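Local atomic coordinates of protein with a SET domain within carboxy region (Cryptosporidium parvum, PDB entry 4LDG), a protein that carries a SET domain and probably acts as a histone methyltransferase that modifies a lysine of histone H4. Residues S156-Y167 against R242-C253. Sequence-based numbering, arbitrary orientation.
Sequences SLIRKDDFVLEY and RLFFVSKRDIIC
Glu166 stretches straight out, its CG opposite the backbone N (chi1 -179°), while Arg242 folds back through bends at chi2 and chi3, and the two meet as a side-on salt bridge at one end of an antiparallel strand pair in the SET domain. Arg242 NE donates to Glu166 OE2 at 2.9 Å, the oxygen lying in the guanidinium plane, and Arg242 NH2 reaches Glu166 OE1; one nitrogen for each oxygen fixes the rotation of the carboxylate, although the two planes remain 37° apart. The pairing is a worked example of a classic beta bulge: Val164 and Leu165 both sit opposite Phe245, Val164 N bonding to Phe245 O and Phe245 N to Leu165 O, and the extra residue brings Glu166 back to the face of Phe163. On that face, Phe163 and Phe244 lie nearly parallel but slid apart, with Phe163 CE1 3.3 Å from Phe244 CD1. Helix 121-134 packs against both side chains through Ile132. Leu165 and Phe245 point to the other face; past the strand pair, the Tyr167 and Phe245 side chains run side by side, pointing the same way, with Phe245 CE2 at the edge of the tyrosine ring. Strand 230-237 continues the sheet beyond 242-247.

Where residues 159-162 make a type II turn, the Ser247 hydroxyl ties the turn to the end of strand 242-247. It donates to Arg159 O, which also accepts the turn's own bond from Asp162 N; the two donors come from opposite faces of the carbonyl plane. A water bridges Asp161 OD1 and Ser247 O. Farther on, Ile158 and Ile251 exchange two backbone bonds in a single antiparallel bridge. Beside it, Asp250 OD1 accepts the backbone N-H of Lys160, N to OD1 2.9 Å, almost in line with its own C-O bond.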
ATOM      1  N   SER A 156      -9.894   2.494  -8.949  1.00 46.19           N
ATOM      2  CA  SER A 156     -11.266   2.906  -8.621  1.00 48.13           C
ATOM      3  C   SER A 156     -11.174   3.876  -7.458  1.00 46.63           C
ATOM      4  O   SER A 156     -10.071   4.150  -6.965  1.00 48.81           O
ATOM      5  CB  SER A 156     -12.123   1.712  -8.243  1.00 48.85           C
ATOM      6  OG  SER A 156     -11.529   1.074  -7.136  1.00 53.22           O
ATOM      7  N   LEU A 157     -12.308   4.412  -7.026  1.00 45.96           N
ATOM      8  CA  LEU A 157     -12.335   5.353  -5.900  1.00 45.50           C
ATOM      9  C   LEU A 157     -11.539   4.834  -4.706  1.00 43.79           C
ATOM     10  O   LEU A 157     -11.706   3.699  -4.276  1.00 42.69           O
ATOM     11  CB  LEU A 157     -13.774   5.602  -5.448  1.00 47.97           C
ATOM     12  CG  LEU A 157     -14.033   6.612  -4.316  1.00 48.25           C
ATOM     13  CD1 LEU A 157     -13.446   8.000  -4.577  1.00 48.46           C
ATOM     14  CD2 LEU A 157     -15.542   6.731  -4.128  1.00 50.44           C
ATOM     15  N   ILE A 158     -10.647   5.670  -4.197  1.00 43.34           N
ATOM     16  CA  ILE A 158      -9.991   5.420  -2.927  1.00 41.98           C
ATOM     17  C   ILE A 158     -10.510   6.494  -1.977  1.00 42.18           C
ATOM     18  O   ILE A 158     -10.194   7.667  -2.116  1.00 42.67           O
ATOM     19  CB  ILE A 158      -8.451   5.451  -3.041  1.00 39.13           C
ATOM     20  CG1 ILE A 158      -7.983   4.352  -3.997  1.00 40.88           C
ATOM     21  CG2 ILE A 158      -7.838   5.226  -1.673  1.00 39.33           C
ATOM     22  CD1 ILE A 158      -6.530   4.418  -4.442  1.00 39.31           C
ATOM     23  N   ARG A 159     -11.320   6.082  -1.017  1.00 41.43           N
ATOM     24  CA  ARG A 159     -11.841   7.015  -0.044  1.00 42.71           C
ATOM     25  C   ARG A 159     -10.755   7.460   0.919  1.00 40.39           C
ATOM     26  O   ARG A 159      -9.776   6.736   1.150  1.00 39.02           O
ATOM     27  CB  ARG A 159     -12.978   6.377   0.749  1.00 46.23           C
ATOM     28  CG  ARG A 159     -14.169   5.970  -0.093  1.00 51.60           C
ATOM     29  CD  ARG A 159     -15.410   5.955   0.758  1.00 56.87           C
ATOM     30  NE  ARG A 159     -16.478   5.161   0.169  1.00 65.21           N
ATOM     31  CZ  ARG A 159     -16.551   3.829   0.194  1.00 64.60           C
ATOM     32  NH1 ARG A 159     -17.594   3.233  -0.362  1.00 69.04           N
ATOM     33  NH2 ARG A 159     -15.602   3.090   0.756  1.00 60.27           N
ATOM     34  N   LYS A 160     -10.956   8.650   1.470  1.00 37.12           N
ATOM     35  CA  LYS A 160     -10.122   9.199   2.510  1.00 38.71           C
ATOM     36  C   LYS A 160      -9.912   8.202   3.650  1.00 37.89           C
ATOM     37  O   LYS A 160     -10.885   7.614   4.151  1.00 37.58           O
ATOM     38  CB  LYS A 160     -10.797  10.447   3.076  1.00 40.59           C
ATOM     39  CG  LYS A 160     -10.029  11.175   4.172  1.00 43.01           C
ATOM     40  CD  LYS A 160     -10.860  12.359   4.682  1.00 46.64           C
ATOM     41  CE  LYS A 160     -10.017  13.351   5.468  1.00 51.19           C
ATOM     42  NZ  LYS A 160      -9.287  12.664   6.572  1.00 54.38           N
ATOM     43  N   ASP A 161      -8.647   8.033   4.047  1.00 36.04           N
ATOM     44  CA  ASP A 161      -8.234   7.135   5.120  1.00 38.50           C
ATOM     45  C   ASP A 161      -8.204   5.638   4.794  1.00 35.97           C
ATOM     46  O   ASP A 161      -7.772   4.845   5.646  1.00 34.42           O
ATOM     47  CB  ASP A 161      -9.030   7.378   6.422  1.00 40.82           C
ATOM     48  CG  ASP A 161      -8.601   8.638   7.136  1.00 45.51           C
ATOM     49  OD1 ASP A 161      -7.410   8.998   7.048  1.00 47.91           O
ATOM     50  OD2 ASP A 161      -9.453   9.287   7.787  1.00 50.41           O
ATOM     51  N   ASP A 162      -8.636   5.248   3.592  1.00 34.45           N
ATOM     52  CA  ASP A 162      -8.478   3.862   3.172  1.00 34.49           C
ATOM     53  C   ASP A 162      -7.015   3.481   3.273  1.00 33.96           C
ATOM     54  O   ASP A 162      -6.113   4.345   3.142  1.00 33.26           O
ATOM     55  CB  ASP A 162      -8.933   3.614   1.735  1.00 34.46           C
ATOM     56  CG  ASP A 162     -10.447   3.492   1.590  1.00 39.13           C
ATOM     57  OD1 ASP A 162     -11.206   3.582   2.606  1.00 40.75           O
ATOM     58  OD2 ASP A 162     -10.886   3.293   0.426  1.00 42.35           O
ATOM     59  N   PHE A 163      -6.805   2.202   3.581  1.00 33.07           N
ATOM     60  CA  PHE A 163      -5.529   1.513   3.379  1.00 32.05           C
ATOM     61  C   PHE A 163      -5.264   1.522   1.886  1.00 33.09           C
ATOM     62  O   PHE A 163      -6.108   1.061   1.117  1.00 32.70           O
ATOM     63  CB  PHE A 163      -5.599   0.074   3.898  1.00 30.24           C
ATOM     64  CG  PHE A 163      -4.273  -0.646   3.900  1.00 30.49           C
ATOM     65  CD1 PHE A 163      -3.432  -0.570   4.997  1.00 30.56           C
ATOM     66  CD2 PHE A 163      -3.878  -1.418   2.807  1.00 31.65           C
ATOM     67  CE1 PHE A 163      -2.198  -1.219   5.000  1.00 31.75           C
ATOM     68  CE2 PHE A 163      -2.649  -2.075   2.789  1.00 31.51           C
ATOM     69  CZ  PHE A 163      -1.797  -1.959   3.881  1.00 33.36           C
ATOM     70  N   VAL A 164      -4.098   2.022   1.453  1.00 33.81           N
ATOM     71  CA  VAL A 164      -3.793   1.995   0.009  1.00 33.80           C
ATOM     72  C   VAL A 164      -2.928   0.784  -0.358  1.00 34.02           C
ATOM     73  O   VAL A 164      -3.373  -0.138  -1.064  1.00 32.46           O
ATOM     74  CB  VAL A 164      -3.216   3.349  -0.434  1.00 36.39           C
ATOM     75  CG1 VAL A 164      -2.844   3.357  -1.909  1.00 38.41           C
ATOM     76  CG2 VAL A 164      -4.236   4.450  -0.161  1.00 36.58           C
ATOM     77  N   LEU A 165      -1.703   0.757   0.153  1.00 34.71           N
ATOM     78  CA  LEU A 165      -0.745  -0.299  -0.189  1.00 33.66           C
ATOM     79  C   LEU A 165       0.265  -0.367   0.914  1.00 33.86           C
ATOM     80  O   LEU A 165       0.543   0.658   1.574  1.00 35.42           O
ATOM     81  CB  LEU A 165       0.031   0.065  -1.459  1.00 34.19           C
ATOM     82  CG  LEU A 165      -0.653   0.042  -2.820  1.00 36.40           C
ATOM     83  CD1 LEU A 165       0.241   0.744  -3.839  1.00 37.35           C
ATOM     84  CD2 LEU A 165      -0.977  -1.377  -3.276  1.00 36.96           C
ATOM     85  N   GLU A 166       0.869  -1.532   1.099  1.00 32.76           N
ATOM     86  CA  GLU A 166       1.978  -1.621   2.029  1.00 34.09           C
ATOM     87  C   GLU A 166       3.221  -1.250   1.246  1.00 32.58           C
ATOM     88  O   GLU A 166       3.315  -1.578   0.080  1.00 30.89           O
ATOM     89  CB  GLU A 166       2.114  -3.021   2.630  1.00 34.46           C
ATOM     90  CG  GLU A 166       3.262  -3.132   3.624  1.00 37.17           C
ATOM     91  CD  GLU A 166       3.445  -4.506   4.236  1.00 39.98           C
ATOM     92  OE1 GLU A 166       2.607  -5.405   4.004  1.00 40.96           O
ATOM     93  OE2 GLU A 166       4.444  -4.684   4.971  1.00 41.16           O
ATOM     94  N   TYR A 167       4.162  -0.559   1.883  1.00 33.48           N
ATOM     95  CA  TYR A 167       5.470  -0.361   1.286  1.00 34.52           C
ATOM     96  C   TYR A 167       6.310  -1.592   1.617  1.00 34.59           C
ATOM     97  O   TYR A 167       6.914  -1.677   2.677  1.00 37.08           O
ATOM     98  CB  TYR A 167       6.127   0.910   1.805  1.00 34.88           C
ATOM     99  CG  TYR A 167       7.282   1.384   0.948  1.00 35.47           C
ATOM    100  CD1 TYR A 167       7.064   2.298  -0.071  1.00 37.71           C
ATOM    101  CD2 TYR A 167       8.572   0.911   1.134  1.00 36.76           C
ATOM    102  CE1 TYR A 167       8.096   2.742  -0.875  1.00 39.51           C
ATOM    103  CE2 TYR A 167       9.619   1.351   0.327  1.00 39.60           C
ATOM    104  CZ  TYR A 167       9.364   2.271  -0.678  1.00 39.93           C
ATOM    105  OH  TYR A 167      10.353   2.753  -1.479  1.00 40.35           O
ATOM    106  N   ARG A 242       5.616  -2.426   9.995  1.00 33.98           N
ATOM    107  CA  ARG A 242       5.008  -2.561   8.680  1.00 33.38           C
ATOM    108  C   ARG A 242       4.586  -1.179   8.233  1.00 33.93           C
ATOM    109  O   ARG A 242       3.716  -0.527   8.884  1.00 31.54           O
ATOM    110  CB  ARG A 242       3.777  -3.464   8.738  1.00 34.29           C
ATOM    111  CG  ARG A 242       4.028  -4.781   9.472  1.00 36.39           C
ATOM    112  CD  ARG A 242       5.005  -5.670   8.725  1.00 36.20           C
ATOM    113  NE  ARG A 242       4.383  -6.111   7.479  1.00 36.63           N
ATOM    114  CZ  ARG A 242       3.703  -7.242   7.320  1.00 38.60           C
ATOM    115  NH1 ARG A 242       3.539  -8.104   8.333  1.00 42.71           N
ATOM    116  NH2 ARG A 242       3.161  -7.512   6.146  1.00 38.54           N
ATOM    117  N   LEU A 243       5.169  -0.746   7.110  1.00 33.98           N
ATOM    118  CA  LEU A 243       4.989   0.614   6.621  1.00 32.87           C
ATOM    119  C   LEU A 243       3.983   0.579   5.479  1.00 30.77           C
ATOM    120  O   LEU A 243       4.104  -0.251   4.550  1.00 28.85           O
ATOM    121  CB  LEU A 243       6.343   1.164   6.144  1.00 36.31           C
ATOM    122  CG  LEU A 243       6.465   2.556   5.487  1.00 37.92           C
ATOM    123  CD1 LEU A 243       6.175   3.669   6.491  1.00 37.11           C
ATOM    124  CD2 LEU A 243       7.857   2.726   4.898  1.00 38.07           C
ATOM    125  N   PHE A 244       3.004   1.489   5.538  1.00 28.14           N
ATOM    126  CA  PHE A 244       1.928   1.511   4.561  1.00 29.14           C
ATOM    127  C   PHE A 244       1.414   2.902   4.281  1.00 30.96           C
ATOM    128  O   PHE A 244       1.610   3.858   5.085  1.00 30.35           O
ATOM    129  CB  PHE A 244       0.741   0.586   4.972  1.00 28.81           C
ATOM    130  CG  PHE A 244       0.034   0.986   6.260  1.00 27.90           C
ATOM    131  CD1 PHE A 244      -1.176   1.650   6.238  1.00 29.11           C
ATOM    132  CD2 PHE A 244       0.581   0.682   7.487  1.00 29.00           C
ATOM    133  CE1 PHE A 244      -1.815   2.014   7.421  1.00 29.79           C
ATOM    134  CE2 PHE A 244      -0.041   1.045   8.670  1.00 29.23           C
ATOM    135  CZ  PHE A 244      -1.239   1.706   8.642  1.00 29.80           C
ATOM    136  N   PHE A 245       0.747   3.002   3.127  1.00 31.32           N
ATOM    137  CA  PHE A 245       0.159   4.248   2.672  1.00 31.43           C
ATOM    138  C   PHE A 245      -1.326   4.279   2.984  1.00 31.54           C
ATOM    139  O   PHE A 245      -2.011   3.261   2.875  1.00 30.74           O
ATOM    140  CB  PHE A 245       0.329   4.350   1.178  1.00 33.61           C
ATOM    141  CG  PHE A 245       1.743   4.566   0.742  1.00 34.98           C
ATOM    142  CD1 PHE A 245       2.396   5.731   1.049  1.00 34.00           C
ATOM    143  CD2 PHE A 245       2.398   3.612  -0.032  1.00 37.12           C
ATOM    144  CE1 PHE A 245       3.676   5.949   0.600  1.00 35.16           C
ATOM    145  CE2 PHE A 245       3.675   3.820  -0.471  1.00 35.25           C
ATOM    146  CZ  PHE A 245       4.312   4.993  -0.155  1.00 36.09           C
ATOM    147  N   VAL A 246      -1.814   5.439   3.402  1.00 32.15           N
ATOM    148  CA  VAL A 246      -3.253   5.690   3.456  1.00 32.08           C
ATOM    149  C   VAL A 246      -3.538   6.972   2.710  1.00 31.79           C
ATOM    150  O   VAL A 246      -2.675   7.824   2.595  1.00 30.20           O
ATOM    151  CB  VAL A 246      -3.781   5.785   4.892  1.00 35.37           C
ATOM    152  CG1 VAL A 246      -3.503   4.492   5.636  1.00 36.52           C
ATOM    153  CG2 VAL A 246      -3.158   6.931   5.641  1.00 36.36           C
ATOM    154  N   SER A 247      -4.744   7.095   2.173  1.00 32.72           N
ATOM    155  CA  SER A 247      -5.110   8.259   1.389  1.00 34.06           C
ATOM    156  C   SER A 247      -5.374   9.462   2.283  1.00 34.56           C
ATOM    157  O   SER A 247      -5.912   9.324   3.366  1.00 34.60           O
ATOM    158  CB  SER A 247      -6.360   7.952   0.577  1.00 34.97           C
ATOM    159  OG  SER A 247      -7.422   7.568   1.445  1.00 36.00           O
ATOM    160  N   LYS A 248      -5.021  10.650   1.804  1.00 35.85           N
ATOM    161  CA  LYS A 248      -5.270  11.879   2.542  1.00 37.55           C
ATOM    162  C   LYS A 248      -6.648  12.424   2.253  1.00 38.75           C
ATOM    163  O   LYS A 248      -7.130  13.317   2.943  1.00 38.86           O
ATOM    164  CB  LYS A 248      -4.297  12.956   2.121  1.00 40.22           C
ATOM    165  CG  LYS A 248      -2.844  12.590   2.271  1.00 41.31           C
ATOM    166  CD  LYS A 248      -2.004  13.802   1.901  1.00 44.21           C
ATOM    167  CE  LYS A 248      -2.331  14.970   2.802  1.00 44.16           C
ATOM    168  NZ  LYS A 248      -1.168  15.865   2.789  1.00 48.21           N
ATOM    169  N   ARG A 249      -7.264  11.903   1.202  1.00 39.73           N
ATOM    170  CA  ARG A 249      -8.557  12.372   0.766  1.00 40.56           C
ATOM    171  C   ARG A 249      -9.088  11.370  -0.237  1.00 40.41           C
ATOM    172  O   ARG A 249      -8.414  10.411  -0.590  1.00 40.25           O
ATOM    173  CB  ARG A 249      -8.399  13.750   0.113  1.00 43.13           C
ATOM    174  CG  ARG A 249      -7.351  13.779  -0.976  1.00 43.29           C
ATOM    175  CD  ARG A 249      -7.579  14.927  -1.941  1.00 47.33           C
ATOM    176  NE  ARG A 249      -6.524  15.017  -2.951  1.00 51.80           N
ATOM    177  CZ  ARG A 249      -6.493  14.363  -4.120  1.00 53.07           C
ATOM    178  NH1 ARG A 249      -7.468  13.539  -4.495  1.00 52.03           N
ATOM    179  NH2 ARG A 249      -5.463  14.555  -4.934  1.00 54.16           N
ATOM    180  N   ASP A 250     -10.299  11.588  -0.700  1.00 43.79           N
ATOM    181  CA  ASP A 250     -10.830  10.807  -1.797  1.00 43.60           C
ATOM    182  C   ASP A 250      -9.929  10.987  -3.000  1.00 43.62           C
ATOM    183  O   ASP A 250      -9.667  12.096  -3.401  1.00 45.16           O
ATOM    184  CB  ASP A 250     -12.263  11.256  -2.115  1.00 47.20           C
ATOM    185  CG  ASP A 250     -13.283  10.818  -1.030  1.00 49.60           C
ATOM    186  OD1 ASP A 250     -12.889  10.265   0.021  1.00 47.22           O
ATOM    187  OD2 ASP A 250     -14.499  11.024  -1.235  1.00 55.99           O
ATOM    188  N   ILE A 251      -9.414   9.882  -3.518  1.00 41.45           N
ATOM    189  CA  ILE A 251      -8.636   9.840  -4.734  1.00 40.55           C
ATOM    190  C   ILE A 251      -9.559   9.206  -5.789  1.00 43.13           C
ATOM    191  O   ILE A 251     -10.037   8.080  -5.591  1.00 39.92           O
ATOM    192  CB  ILE A 251      -7.385   8.965  -4.548  1.00 38.39           C
ATOM    193  CG1 ILE A 251      -6.493   9.526  -3.442  1.00 37.44           C
ATOM    194  CG2 ILE A 251      -6.581   8.849  -5.827  1.00 38.61           C
ATOM    195  CD1 ILE A 251      -5.298   8.652  -3.150  1.00 37.39           C
ATOM    196  N   ILE A 252      -9.832   9.923  -6.886  1.00 44.35           N
ATOM    197  CA  ILE A 252     -10.737   9.380  -7.884  1.00 48.42           C
ATOM    198  C   ILE A 252     -10.030   8.426  -8.819  1.00 47.75           C
ATOM    199  O   ILE A 252      -8.795   8.397  -8.924  1.00 47.37           O
ATOM    200  CB  ILE A 252     -11.520  10.444  -8.693  1.00 53.67           C
ATOM    201  CG1 ILE A 252     -10.599  11.224  -9.622  1.00 56.43           C
ATOM    202  CG2 ILE A 252     -12.292  11.359  -7.745  1.00 54.60           C
ATOM    203  CD1 ILE A 252     -11.333  12.192 -10.516  1.00 61.18           C
ATOM    204  N   CYS A 253     -10.861   7.605  -9.440  1.00 48.89           N
ATOM    205  CA  CYS A 253     -10.469   6.648 -10.442  1.00 50.98           C
ATOM    206  C   CYS A 253      -9.655   7.335 -11.541  1.00 50.25           C
ATOM    207  O   CYS A 253     -10.040   8.399 -12.021  1.00 50.19           O
ATOM    208  CB  CYS A 253     -11.747   6.030 -11.023  1.00 55.76           C
ATOM    209  SG  CYS A 253     -11.481   4.862 -12.361  1.00 60.84           S
TER
HETATM  210  O   HOH W   1      -5.676  10.546   5.831  1.00 48.81           O
HETATM  211  O   HOH W   2       6.383  -2.748   5.193  1.00 37.43           O